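Local coordinates for protein putative carboxymuconolactone decarboxylase (Burkholderia xenovorans, PDB 2QEU) that belongs to the AhpD-like carboxymuconolactone decarboxylase family and may have peroxiredoxin activity, although its own reaction remains unestablished, at residues B[47-50]-B[51-55]; B[65-68]-B[69-72]; B[88-91]-B[92-96]; B[108-112]-B[113-117]. One frame throughout, in Å; residues are numbered along the deposited sequence.

Contact 1: residues B[47-50]-B[51-55]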
loop_
_atom_site.group_PDB
_atom_site.type_symbol
_atom_site.label_atom_id
_atom_site.label_comp_id
_atom_site.label_asym_id
_atom_site.label_seq_id
_atom_site.Cartn_x
_atom_site.Cartn_y
_atom_site.Cartn_z
ATOM N N SER B 47 -4.043 -23.637 -5.940
ATOM C CA SER B 47 -4.160 -24.001 -7.369
ATOM C C SER B 47 -5.613 -24.309 -7.740
ATOM O O SER B 47 -6.070 -23.954 -8.836
ATOM C CB SER B 47 -3.204 -25.127 -7.740
ATOM O OG SER B 47 -1.867 -24.705 -7.482
ATOM N N ARG B 48 -6.353 -24.888 -6.802
ATOM C CA ARG B 48 -7.761 -25.137 -7.036
ATOM C C ARG B 48 -8.511 -23.813 -7.180
ATOM O O ARG B 48 -9.395 -23.716 -8.046
ATOM C CB ARG B 48 -8.407 -25.898 -5.891
ATOM C CG ARG B 48 -8.047 -27.353 -5.742
ATOM C CD ARG B 48 -8.484 -27.805 -4.375
ATOM N NE ARG B 48 -8.037 -29.157 -4.165
ATOM C CZ ARG B 48 -8.776 -30.228 -4.435
ATOM N NH1 ARG B 48 -10.034 -30.110 -4.888
ATOM N NH2 ARG B 48 -8.257 -31.426 -4.224
HETATM N N MSE B 49 -8.184 -22.839 -6.322
HETATM C CA MSE B 49 -8.814 -21.532 -6.361
HETATM C C MSE B 49 -8.501 -20.865 -7.687
HETATM O O MSE B 49 -9.390 -20.340 -8.369
HETATM C CB MSE B 49 -8.339 -20.651 -5.199
HETATM C CG MSE B 49 -9.176 -19.388 -4.998
HETATM SE SE MSE B 49 -8.575 -18.381 -3.454
HETATM C CE MSE B 49 -6.912 -17.813 -4.218
ATOM N N ARG B 50 -7.231 -20.913 -8.075
ATOM C CA ARG B 50 -6.763 -20.296 -9.329
ATOM C C ARG B 50 -7.460 -20.891 -10.545
ATOM O O ARG B 50 -7.807 -20.197 -11.491
ATOM C CB ARG B 50 -5.264 -20.565 -9.483
ATOM C CG ARG B 50 -4.572 -19.608 -10.368
ATOM C CD ARG B 50 -3.141 -20.004 -10.538
ATOM N NE ARG B 50 -2.438 -18.918 -11.196
ATOM C CZ ARG B 50 -2.388 -18.752 -12.511
ATOM N NH1 ARG B 50 -2.936 -19.633 -13.346
ATOM N NH2 ARG B 50 -1.763 -17.698 -12.993
ATOM N N THR B 51 -7.635 -22.202 -10.499
ATOM C CA THR B 51 -8.238 -22.945 -11.593
ATOM C C THR B 51 -9.666 -22.511 -11.855
ATOM O O THR B 51 -10.041 -22.325 -13.027
ATOM C CB THR B 51 -8.149 -24.461 -11.333
ATOM O OG1 THR B 51 -6.765 -24.792 -11.175
ATOM C CG2 THR B 51 -8.757 -25.229 -12.459
ATOM N N THR B 52 -10.448 -22.327 -10.788
ATOM C CA THR B 52 -11.819 -21.815 -10.939
ATOM C C THR B 52 -11.785 -20.342 -11.404
ATOM O O THR B 52 -12.474 -19.945 -12.374
ATOM C CB THR B 52 -12.677 -22.012 -9.667
ATOM O OG1 THR B 52 -13.988 -21.474 -9.891
ATOM C CG2 THR B 52 -12.092 -21.339 -8.490
HETATM N N MSE B 53 -10.919 -19.549 -10.782
HETATM C CA MSE B 53 -10.910 -18.117 -11.104
HETATM C C MSE B 53 -10.526 -17.832 -12.552
HETATM O O MSE B 53 -11.075 -16.925 -13.159
HETATM C CB MSE B 53 -9.965 -17.383 -10.194
HETATM C CG MSE B 53 -10.507 -17.196 -8.796
HETATM SE SE MSE B 53 -9.095 -16.341 -7.750
HETATM C CE MSE B 53 -10.045 -16.018 -6.133
ATOM N N LEU B 54 -9.648 -18.663 -13.116
ATOM C CA LEU B 54 -9.122 -18.448 -14.453
ATOM C C LEU B 54 -9.734 -19.436 -15.483
ATOM O O LEU B 54 -9.216 -19.642 -16.591
ATOM C CB LEU B 54 -7.590 -18.517 -14.393
ATOM C CG LEU B 54 -6.954 -17.257 -13.848
ATOM C CD1 LEU B 54 -5.456 -17.416 -13.510
ATOM C CD2 LEU B 54 -7.166 -16.085 -14.818
ATOM N N LYS B 55 -10.865 -20.024 -15.107
ATOM C CA LYS B 55 -11.662 -20.828 -16.032
ATOM C C LYS B 55 -11.850 -20.093 -17.373
ATOM O O LYS B 55 -12.094 -18.882 -17.427
ATOM C CB LYS B 55 -13.013 -21.129 -15.357
ATOM C CG LYS B 55 -13.850 -22.112 -16.052
ATOM C CD LYS B 55 -14.664 -22.950 -15.066
ATOM C CE LYS B 55 -15.761 -22.156 -14.373
ATOM N NZ LYS B 55 -16.119 -22.826 -13.078
#
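Arg50 against Leu54 and Met49 against Met53 are i to i+4 contacts in the last turns of helix 40-53, a local packing of side chains along one helix of this all-helical, AhpD-like fold. Met49 and Met53 are selenomethionines; the terminal CE of Met53 comes against the middle of Met49, 3.7 Å from its CG. Met49 bends at its third torsion (70°), whereas Met53 runs extended beyond CG, and the two chains cross obliquely. On another side of the helix, the methyl CD1 of Leu54 sits over one face of the Arg50 guanidinium, 3.3 Å above its plane and displaced toward the rim; its closest approach is to NH1, at 3.4 Å. Arg50 stretches out from CG to NE, and its polar end is fixed by a salt bridge from NH1 to Asp24 and a hydrogen bond from NH2 to a citric acid molecule, probably from the crystallisation liquor. Thr42 of a second subunit packs on Met53, while Ile110 of a third subunit packs on Met49. Leu54 is the first residue to leave helical angles, and its N closes the last turn by donating to Arg50 O at 2.9 Å. One turn earlier, Ser47 O is gripped twice by Thr51: N donates at 2.9 Å and OG1 at 2.6 Å, the two reaching the oxygen from opposite faces of its carbonyl plane.

Contact 2: residues B[65-68]-B[69-72]; sequences LKYK and HLIL
Leu65 and His69 lie side by side and point the same way, so that the leucine borders the imidazole at its rim. Leu65 CD1 comes within 3.6 Å of His69 CD2, and CG of the same leucine lies at the ring edge, in plane. The carbonyl oxygen Leu65 O also stands near the ring plane, 3.5 Å from His69 CD2. The same oxygen accepts the backbone bond from His69 N at 3.0 Å, nearly straight with 173° at the hydrogen. With chi1 at -76°, His69 CG is swung beside its own backbone N, which keeps the imidazole next to Leu65. A looser apolar pair forms round the helix, where Leu70 CD2 approaches the edge of the Tyr67 ring, 4.3 Å from Tyr67 CD1. One face of that ring carries Lys66 CG, 3.9 Å above the plane and over the centre. Ile71 in turn brings CG1 to 3.4 Å from Tyr67 O, while its N donates to the same oxygen at 2.9 Å. The backbone bonds and Leu65–His69 follow alpha-helical i to i+4 spacing, Tyr67–Leu70 i to i+3, in the opening turns of helix 65-79, an inner helix of the all-helical bundle. Further out, the imidazole is held at both nitrogens, by Asp24 at NE2 and by His88 ND1 at ND1, which limits its rotation. Lys68 NZ donates hydrogen bonds to the carbonyl oxygens of Met53 and Lys55, joining this helix to the end of helix 40-53. Tyr67 OH pairs with Glu101, and its ring meets Tyr67 of a third subunit.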
loop_
_atom_site.group_PDB
_atom_site.type_symbol
_atom_site.label_atom_id
_atom_site.label_comp_id
_atom_site.label_asym_id
_atom_site.label_seq_id
_atom_site.Cartn_x
_atom_site.Cartn_y
_atom_site.Cartn_z
ATOM N N LEU B 65 -10.941 -14.933 -21.138
ATOM C CA LEU B 65 -9.659 -15.208 -20.485
ATOM C C LEU B 65 -8.635 -14.096 -20.715
ATOM O O LEU B 65 -7.868 -13.766 -19.814
ATOM C CB LEU B 65 -9.068 -16.525 -20.982
ATOM C CG LEU B 65 -7.851 -17.128 -20.284
ATOM C CD1 LEU B 65 -8.049 -17.212 -18.750
ATOM C CD2 LEU B 65 -7.530 -18.505 -20.893
ATOM N N LYS B 66 -8.610 -13.560 -21.928
ATOM C CA LYS B 66 -7.705 -12.448 -22.211
ATOM C C LYS B 66 -7.900 -11.253 -21.267
ATOM O O LYS B 66 -6.921 -10.590 -20.835
ATOM C CB LYS B 66 -7.821 -12.005 -23.653
ATOM C CG LYS B 66 -9.193 -11.534 -24.100
ATOM C CD LYS B 66 -9.121 -11.281 -25.643
ATOM C CE LYS B 66 -10.470 -10.912 -26.212
ATOM N NZ LYS B 66 -10.494 -10.826 -27.687
ATOM N N TYR B 67 -9.161 -10.975 -20.932
ATOM C CA TYR B 67 -9.477 -9.870 -20.008
ATOM C C TYR B 67 -9.224 -10.212 -18.532
ATOM O O TYR B 67 -8.834 -9.338 -17.743
ATOM C CB TYR B 67 -10.898 -9.348 -20.252
ATOM C CG TYR B 67 -11.046 -8.787 -21.651
ATOM C CD1 TYR B 67 -10.084 -7.934 -22.206
ATOM C CD2 TYR B 67 -12.116 -9.145 -22.450
ATOM C CE1 TYR B 67 -10.191 -7.467 -23.528
ATOM C CE2 TYR B 67 -12.248 -8.678 -23.741
ATOM C CZ TYR B 67 -11.304 -7.844 -24.292
ATOM O OH TYR B 67 -11.466 -7.421 -25.597
ATOM N N LYS B 68 -9.404 -11.497 -18.177
ATOM C CA LYS B 68 -9.006 -11.978 -16.874
ATOM C C LYS B 68 -7.519 -11.711 -16.645
ATOM O O LYS B 68 -7.116 -11.149 -15.634
ATOM C CB LYS B 68 -9.287 -13.457 -16.707
ATOM C CG LYS B 68 -10.771 -13.806 -16.691
ATOM C CD LYS B 68 -11.014 -15.248 -16.165
ATOM C CE LYS B 68 -12.487 -15.486 -16.014
ATOM N NZ LYS B 68 -12.763 -16.864 -15.598
ATOM N N HIS B 69 -6.705 -12.130 -17.607
ATOM C CA HIS B 69 -5.270 -11.857 -17.492
ATOM C C HIS B 69 -4.884 -10.393 -17.611
ATOM O O HIS B 69 -3.948 -9.970 -16.929
ATOM C CB HIS B 69 -4.486 -12.714 -18.453
ATOM C CG HIS B 69 -4.361 -14.132 -18.018
ATOM N ND1 HIS B 69 -3.515 -14.537 -17.010
ATOM C CD2 HIS B 69 -4.997 -15.240 -18.453
ATOM C CE1 HIS B 69 -3.628 -15.846 -16.849
ATOM N NE2 HIS B 69 -4.514 -16.305 -17.722
ATOM N N LEU B 70 -5.618 -9.602 -18.388
ATOM C CA LEU B 70 -5.396 -8.162 -18.379
ATOM C C LEU B 70 -5.628 -7.574 -16.975
ATOM O O LEU B 70 -4.844 -6.752 -16.529
ATOM C CB LEU B 70 -6.270 -7.467 -19.411
ATOM C CG LEU B 70 -6.101 -5.944 -19.475
ATOM C CD1 LEU B 70 -4.684 -5.541 -19.770
ATOM C CD2 LEU B 70 -7.086 -5.416 -20.523
ATOM N N ILE B 71 -6.698 -7.988 -16.287
ATOM C CA ILE B 71 -6.913 -7.521 -14.903
ATOM C C ILE B 71 -5.689 -7.871 -14.026
ATOM O O ILE B 71 -5.192 -7.026 -13.300
ATOM C CB ILE B 71 -8.246 -8.062 -14.308
ATOM C CG1 ILE B 71 -9.442 -7.392 -15.041
ATOM C CG2 ILE B 71 -8.323 -7.882 -12.778
ATOM C CD1 ILE B 71 -10.820 -8.131 -14.914
ATOM N N LEU B 72 -5.180 -9.096 -14.185
ATOM C CA LEU B 72 -3.998 -9.535 -13.423
ATOM C C LEU B 72 -2.759 -8.745 -13.785
ATOM O O LEU B 72 -1.947 -8.412 -12.913
ATOM C CB LEU B 72 -3.845 -11.039 -13.499
ATOM C CG LEU B 72 -4.921 -11.771 -12.720
ATOM C CD1 LEU B 72 -4.968 -13.254 -13.206
ATOM C CD2 LEU B 72 -4.734 -11.650 -11.249
#

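Contact 3: residues B[88-91]-B[92-96]; sequences HTRA and AMNAG
A Schellman motif closes helix 82-94, and the contact covers its final turns, where Thr89 lies against Met93 and Arg90 against Asn94. Gly96 is the first residue to leave helical angles; its phi of 111° turns the chain away, while its N still bonds Met93 O at 3.0 Å. Within the helix, Met93 N donates to Thr89 O at 2.9 Å and Asn94 N to Arg90 O at 2.8 Å. Thr89 and the selenomethionine Met93 run alongside each other, the methyl CG2 of Thr89 meeting SE of Met93 at 3.8 Å. Thr89 OG1, the other branch, bonds the carbonyl oxygen of Ile85 instead. Arg90 and Asn94 also point the same way, with Arg90 CG 3.9 Å from Asn94 ND2. Arg90 has two conformers, so the setting of its guanidinium is less certain; in one of them NH1 is hydrogen-bonded to Asn87 OD1. Around this pair stands helix 122-137, which places Phe132 against both residues. His88 ND1 is hydrogen-bonded to His69 ND1, and its NE2 to a citric acid molecule, a probable crystallisation component that may mark a pocket. Asn94 ND2 comes to 3.4 Å from Arg90 O, but the angle is too poor for a hydrogen bond. Backbone bonds therefore hold the turn together, whereas the Thr89–Met93 and Arg90–Asn94 side-chain pairs add van der Waals packing along its sides.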
loop_
_atom_site.group_PDB
_atom_site.type_symbol
_atom_site.label_atom_id
_atom_site.label_comp_id
_atom_site.label_asym_id
_atom_site.label_seq_id
_atom_site.Cartn_x
_atom_site.Cartn_y
_atom_site.Cartn_z
ATOM N N HIS B 88 1.526 -12.774 -16.955
ATOM C CA HIS B 88 0.128 -12.501 -17.288
ATOM C C HIS B 88 -0.053 -11.777 -18.638
ATOM O O HIS B 88 -1.080 -11.965 -19.334
ATOM C CB HIS B 88 -0.579 -11.793 -16.126
ATOM C CG HIS B 88 -0.826 -12.689 -14.956
ATOM N ND1 HIS B 88 -1.768 -13.688 -14.981
ATOM C CD2 HIS B 88 -0.235 -12.755 -13.737
ATOM C CE1 HIS B 88 -1.739 -14.344 -13.837
ATOM N NE2 HIS B 88 -0.810 -13.810 -13.070
ATOM N N THR B 89 0.914 -10.948 -19.031
ATOM C CA THR B 89 0.880 -10.335 -20.367
ATOM C C THR B 89 0.961 -11.437 -21.440
ATOM O O THR B 89 0.171 -11.470 -22.383
ATOM C CB THR B 89 1.984 -9.293 -20.580
ATOM O OG1 THR B 89 1.760 -8.231 -19.664
ATOM C CG2 THR B 89 1.978 -8.730 -22.038
ATOM N N ARG B 90 1.954 -12.309 -21.291
ATOM C CA ARG B 90 2.111 -13.476 -22.154
ATOM C C ARG B 90 0.801 -14.285 -22.222
ATOM O O ARG B 90 0.293 -14.567 -23.304
ATOM C CB ARG B 90 3.289 -14.343 -21.667
ATOM C CG ARG B 90 3.690 -15.460 -22.613
ATOM C CD ARG B 90 4.785 -16.358 -22.006
ATOM N NE ARG B 90 6.028 -15.641 -21.699
ATOM C CZ ARG B 90 6.500 -15.396 -20.474
ATOM N NH1 ARG B 90 5.873 -15.826 -19.390
ATOM N NH2 ARG B 90 7.652 -14.740 -20.316
ATOM N N ALA B 91 0.246 -14.624 -21.060
ATOM C CA ALA B 91 -1.009 -15.376 -20.970
ATOM C C ALA B 91 -2.157 -14.634 -21.696
ATOM O O ALA B 91 -2.877 -15.221 -22.514
ATOM C CB ALA B 91 -1.359 -15.646 -19.488
ATOM N N ALA B 92 -2.304 -13.336 -21.413
ATOM C CA ALA B 92 -3.384 -12.560 -22.013
ATOM C C ALA B 92 -3.278 -12.602 -23.540
ATOM O O ALA B 92 -4.290 -12.711 -24.249
ATOM C CB ALA B 92 -3.402 -11.071 -21.479
HETATM N N MSE B 93 -2.051 -12.432 -24.043
HETATM C CA MSE B 93 -1.817 -12.305 -25.482
HETATM C C MSE B 93 -1.951 -13.663 -26.156
HETATM O O MSE B 93 -2.485 -13.772 -27.265
HETATM C CB MSE B 93 -0.458 -11.673 -25.751
HETATM C CG MSE B 93 -0.470 -10.185 -25.442
HETATM SE SE MSE B 93 1.204 -9.296 -25.668
HETATM C CE MSE B 93 1.439 -9.557 -27.641
ATOM N N ASN B 94 -1.521 -14.706 -25.450
ATOM C CA ASN B 94 -1.807 -16.065 -25.900
ATOM C C ASN B 94 -3.301 -16.306 -26.047
ATOM O O ASN B 94 -3.712 -17.080 -26.947
ATOM C CB ASN B 94 -1.147 -17.117 -24.983
ATOM C CG ASN B 94 0.326 -17.332 -25.286
ATOM O OD1 ASN B 94 0.768 -17.151 -26.425
ATOM N ND2 ASN B 94 1.084 -17.771 -24.288
ATOM N N ALA B 95 -4.111 -15.695 -25.188
ATOM C CA ALA B 95 -5.562 -15.822 -25.231
ATOM C C ALA B 95 -6.240 -14.779 -26.145
ATOM O O ALA B 95 -7.474 -14.681 -26.206
ATOM C CB ALA B 95 -6.147 -15.792 -23.776
ATOM N N GLY B 96 -5.452 -13.974 -26.848
ATOM C CA GLY B 96 -5.983 -13.086 -27.875
ATOM C C GLY B 96 -5.937 -11.605 -27.596
ATOM O O GLY B 96 -6.384 -10.815 -28.403
#

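Contact 4: residues B[108-112]-B[113-117]. With ACT (acetate ion), chain F.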
loop_
_atom_site.group_PDB
_atom_site.type_symbol
_atom_site.label_atom_id
_atom_site.label_comp_id
_atom_site.label_asym_id
_atom_site.label_seq_id
_atom_site.Cartn_x
_atom_site.Cartn_y
_atom_site.Cartn_z
ATOM N N LEU B 108 -5.109 2.792 -17.225
ATOM C CA LEU B 108 -6.184 3.070 -16.244
ATOM C C LEU B 108 -5.651 3.006 -14.822
ATOM O O LEU B 108 -6.153 3.690 -13.917
ATOM C CB LEU B 108 -7.342 2.070 -16.443
ATOM C CG LEU B 108 -8.081 2.178 -17.781
ATOM C CD1 LEU B 108 -9.047 0.975 -18.016
ATOM C CD2 LEU B 108 -8.786 3.506 -18.039
ATOM N N GLY B 109 -4.578 2.237 -14.606
ATOM C CA GLY B 109 -3.904 2.257 -13.293
ATOM C C GLY B 109 -3.443 3.619 -12.831
ATOM O O GLY B 109 -3.383 3.846 -11.617
ATOM N N ILE B 110 -3.120 4.536 -13.748
ATOM C CA ILE B 110 -2.680 5.874 -13.417
ATOM C C ILE B 110 -3.798 6.662 -12.667
ATOM O O ILE B 110 -3.573 7.413 -11.732
ATOM C CB ILE B 110 -2.221 6.654 -14.668
ATOM C CG1 ILE B 110 -1.014 5.946 -15.291
ATOM C CG2 ILE B 110 -1.886 8.122 -14.306
ATOM C CD1 ILE B 110 -0.642 6.433 -16.674
ATOM N N ILE B 111 -5.064 6.419 -13.080
ATOM C CA ILE B 111 -6.186 7.082 -12.408
ATOM C C ILE B 111 -6.192 6.816 -10.888
ATOM O O ILE B 111 -6.339 7.739 -10.092
ATOM C CB ILE B 111 -7.519 6.652 -13.033
ATOM C CG1 ILE B 111 -7.646 7.244 -14.451
ATOM C CG2 ILE B 111 -8.696 7.087 -12.129
ATOM C CD1 ILE B 111 -8.822 6.719 -15.254
ATOM N N VAL B 112 -6.068 5.537 -10.506
ATOM C CA VAL B 112 -6.255 5.108 -9.144
ATOM C C VAL B 112 -4.953 5.090 -8.335
ATOM O O VAL B 112 -4.972 5.267 -7.142
ATOM C CB VAL B 112 -7.008 3.753 -9.073
ATOM C CG1 VAL B 112 -7.329 3.349 -7.636
ATOM C CG2 VAL B 112 -8.349 3.823 -9.942
ATOM N N TYR B 113 -3.854 4.870 -9.040
ATOM C CA TYR B 113 -2.533 4.634 -8.439
ATOM C C TYR B 113 -1.384 5.565 -8.929
ATOM O O TYR B 113 -0.237 5.421 -8.473
ATOM C CB TYR B 113 -2.190 3.147 -8.439
ATOM C CG TYR B 113 -2.894 2.378 -7.352
ATOM C CD1 TYR B 113 -2.387 2.335 -6.069
ATOM C CD2 TYR B 113 -4.084 1.681 -7.625
ATOM C CE1 TYR B 113 -3.053 1.571 -5.076
ATOM C CE2 TYR B 113 -4.747 0.963 -6.659
ATOM C CZ TYR B 113 -4.219 0.904 -5.394
ATOM O OH TYR B 113 -4.880 0.172 -4.438
ATOM N N GLY B 114 -1.692 6.578 -9.716
ATOM C CA GLY B 114 -0.708 7.555 -10.121
ATOM C C GLY B 114 0.246 7.064 -11.180
ATOM O O GLY B 114 0.183 5.931 -11.661
HETATM N N MSE B 115 1.162 7.953 -11.548
HETATM C CA MSE B 115 2.087 7.666 -12.589
HETATM C C MSE B 115 2.944 6.405 -12.323
HETATM O O MSE B 115 3.204 5.673 -13.298
HETATM C CB MSE B 115 2.897 8.896 -12.957
HETATM C CG MSE B 115 3.855 8.711 -14.137
HETATM SE SE MSE B 115 3.021 8.013 -15.741
HETATM C CE MSE B 115 1.787 9.540 -16.042
ATOM N N PRO B 116 3.246 6.068 -11.065
ATOM C CA PRO B 116 4.008 4.784 -10.859
ATOM C C PRO B 116 3.328 3.538 -11.308
ATOM O O PRO B 116 3.988 2.555 -11.499
ATOM C CB PRO B 116 4.292 4.789 -9.365
ATOM C CG PRO B 116 4.242 6.257 -8.962
ATOM C CD PRO B 116 3.093 6.813 -9.792
ATOM N N ALA B 117 2.005 3.566 -11.441
ATOM C CA ALA B 117 1.270 2.432 -12.009
ATOM C C ALA B 117 1.731 2.075 -13.438
ATOM O O ALA B 117 1.607 0.928 -13.867
ATOM C CB ALA B 117 -0.268 2.670 -12.031
HETATM C C ACT F . -3.495 -0.382 -1.702
HETATM O O ACT F . -3.573 -1.166 -0.712
HETATM O OXT ACT F . -2.848 -0.801 -2.640
HETATM C CH3 ACT F . -4.137 0.950 -1.797
#
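Ile110 and Met115 lie alongside one another, pointing the same way, so that Ile110 CD1 meets CE of the selenomethionine at 4.0 Å. The bends of Met115 at its second and third torsions (53° and 63°) fold its end back toward Ile110, although its CB points away. A second pairing is set slantwise: the Val112 side chain meets the neighbouring Tyr113 ring, with CG1 3.6 Å from CE2. Val112 O lies over one face of the same ring. The phenol end of Tyr113 faces a bound acetate, probably from the crystallisation liquor, whose carboxylate carbon lies at the ring edge and in its plane. A weak hydrogen bond from Tyr113 OH to the acetate OXT is modelled, but the hydroxyl is crowded by the acetate methyl and its place is doubtful. Third, Ala117 CB turns toward the helix and comes to 3.4 Å from Gly109 O, where Gly109, having no side chain, leaves room for that methyl. Two backbone bonds close the turn. Gly109 O accepts from Tyr113 N at 2.8 Å, and Ile110 O accepts from Gly114 N at 2.9 Å, there with the donor above the carbonyl plane. Gly114 then leaves the helix with positive phi, and its O receives a CA-H contact from Ile110 CA at 3.4 Å. This turn thus links helix 99-113 to the short helix 116-119. Tyr113 and Ala117 both rest on Ile78 of helix 65-79, while Ile110 packs on Met53 of a third subunit and Pro116 on Ile111 of a fourth.

How the contacts relate
Contacts 2 and 3 form the inner part of the chain, each centred about 7 Å from its middle and about 8 Å from each other, on consecutive helices. Contact 1 lies further out, at about 12 Å, yet touches both; its Arg50 and His88 of contact 3 each hydrogen-bond citric acid. Contact 4 is peripheral, about 19 Å from the chain's centre, but buried, with other subunits packing on it, and touches none of the other three. Chemistry follows place: the inner contacts gather histidines and polar links, contact 1 mixes a salt-bridged arginine with an apolar interface, and contact 4 is largely hydrophobic. Contacts 1, 3 and 4 include helix ends, contact 2 a helix start.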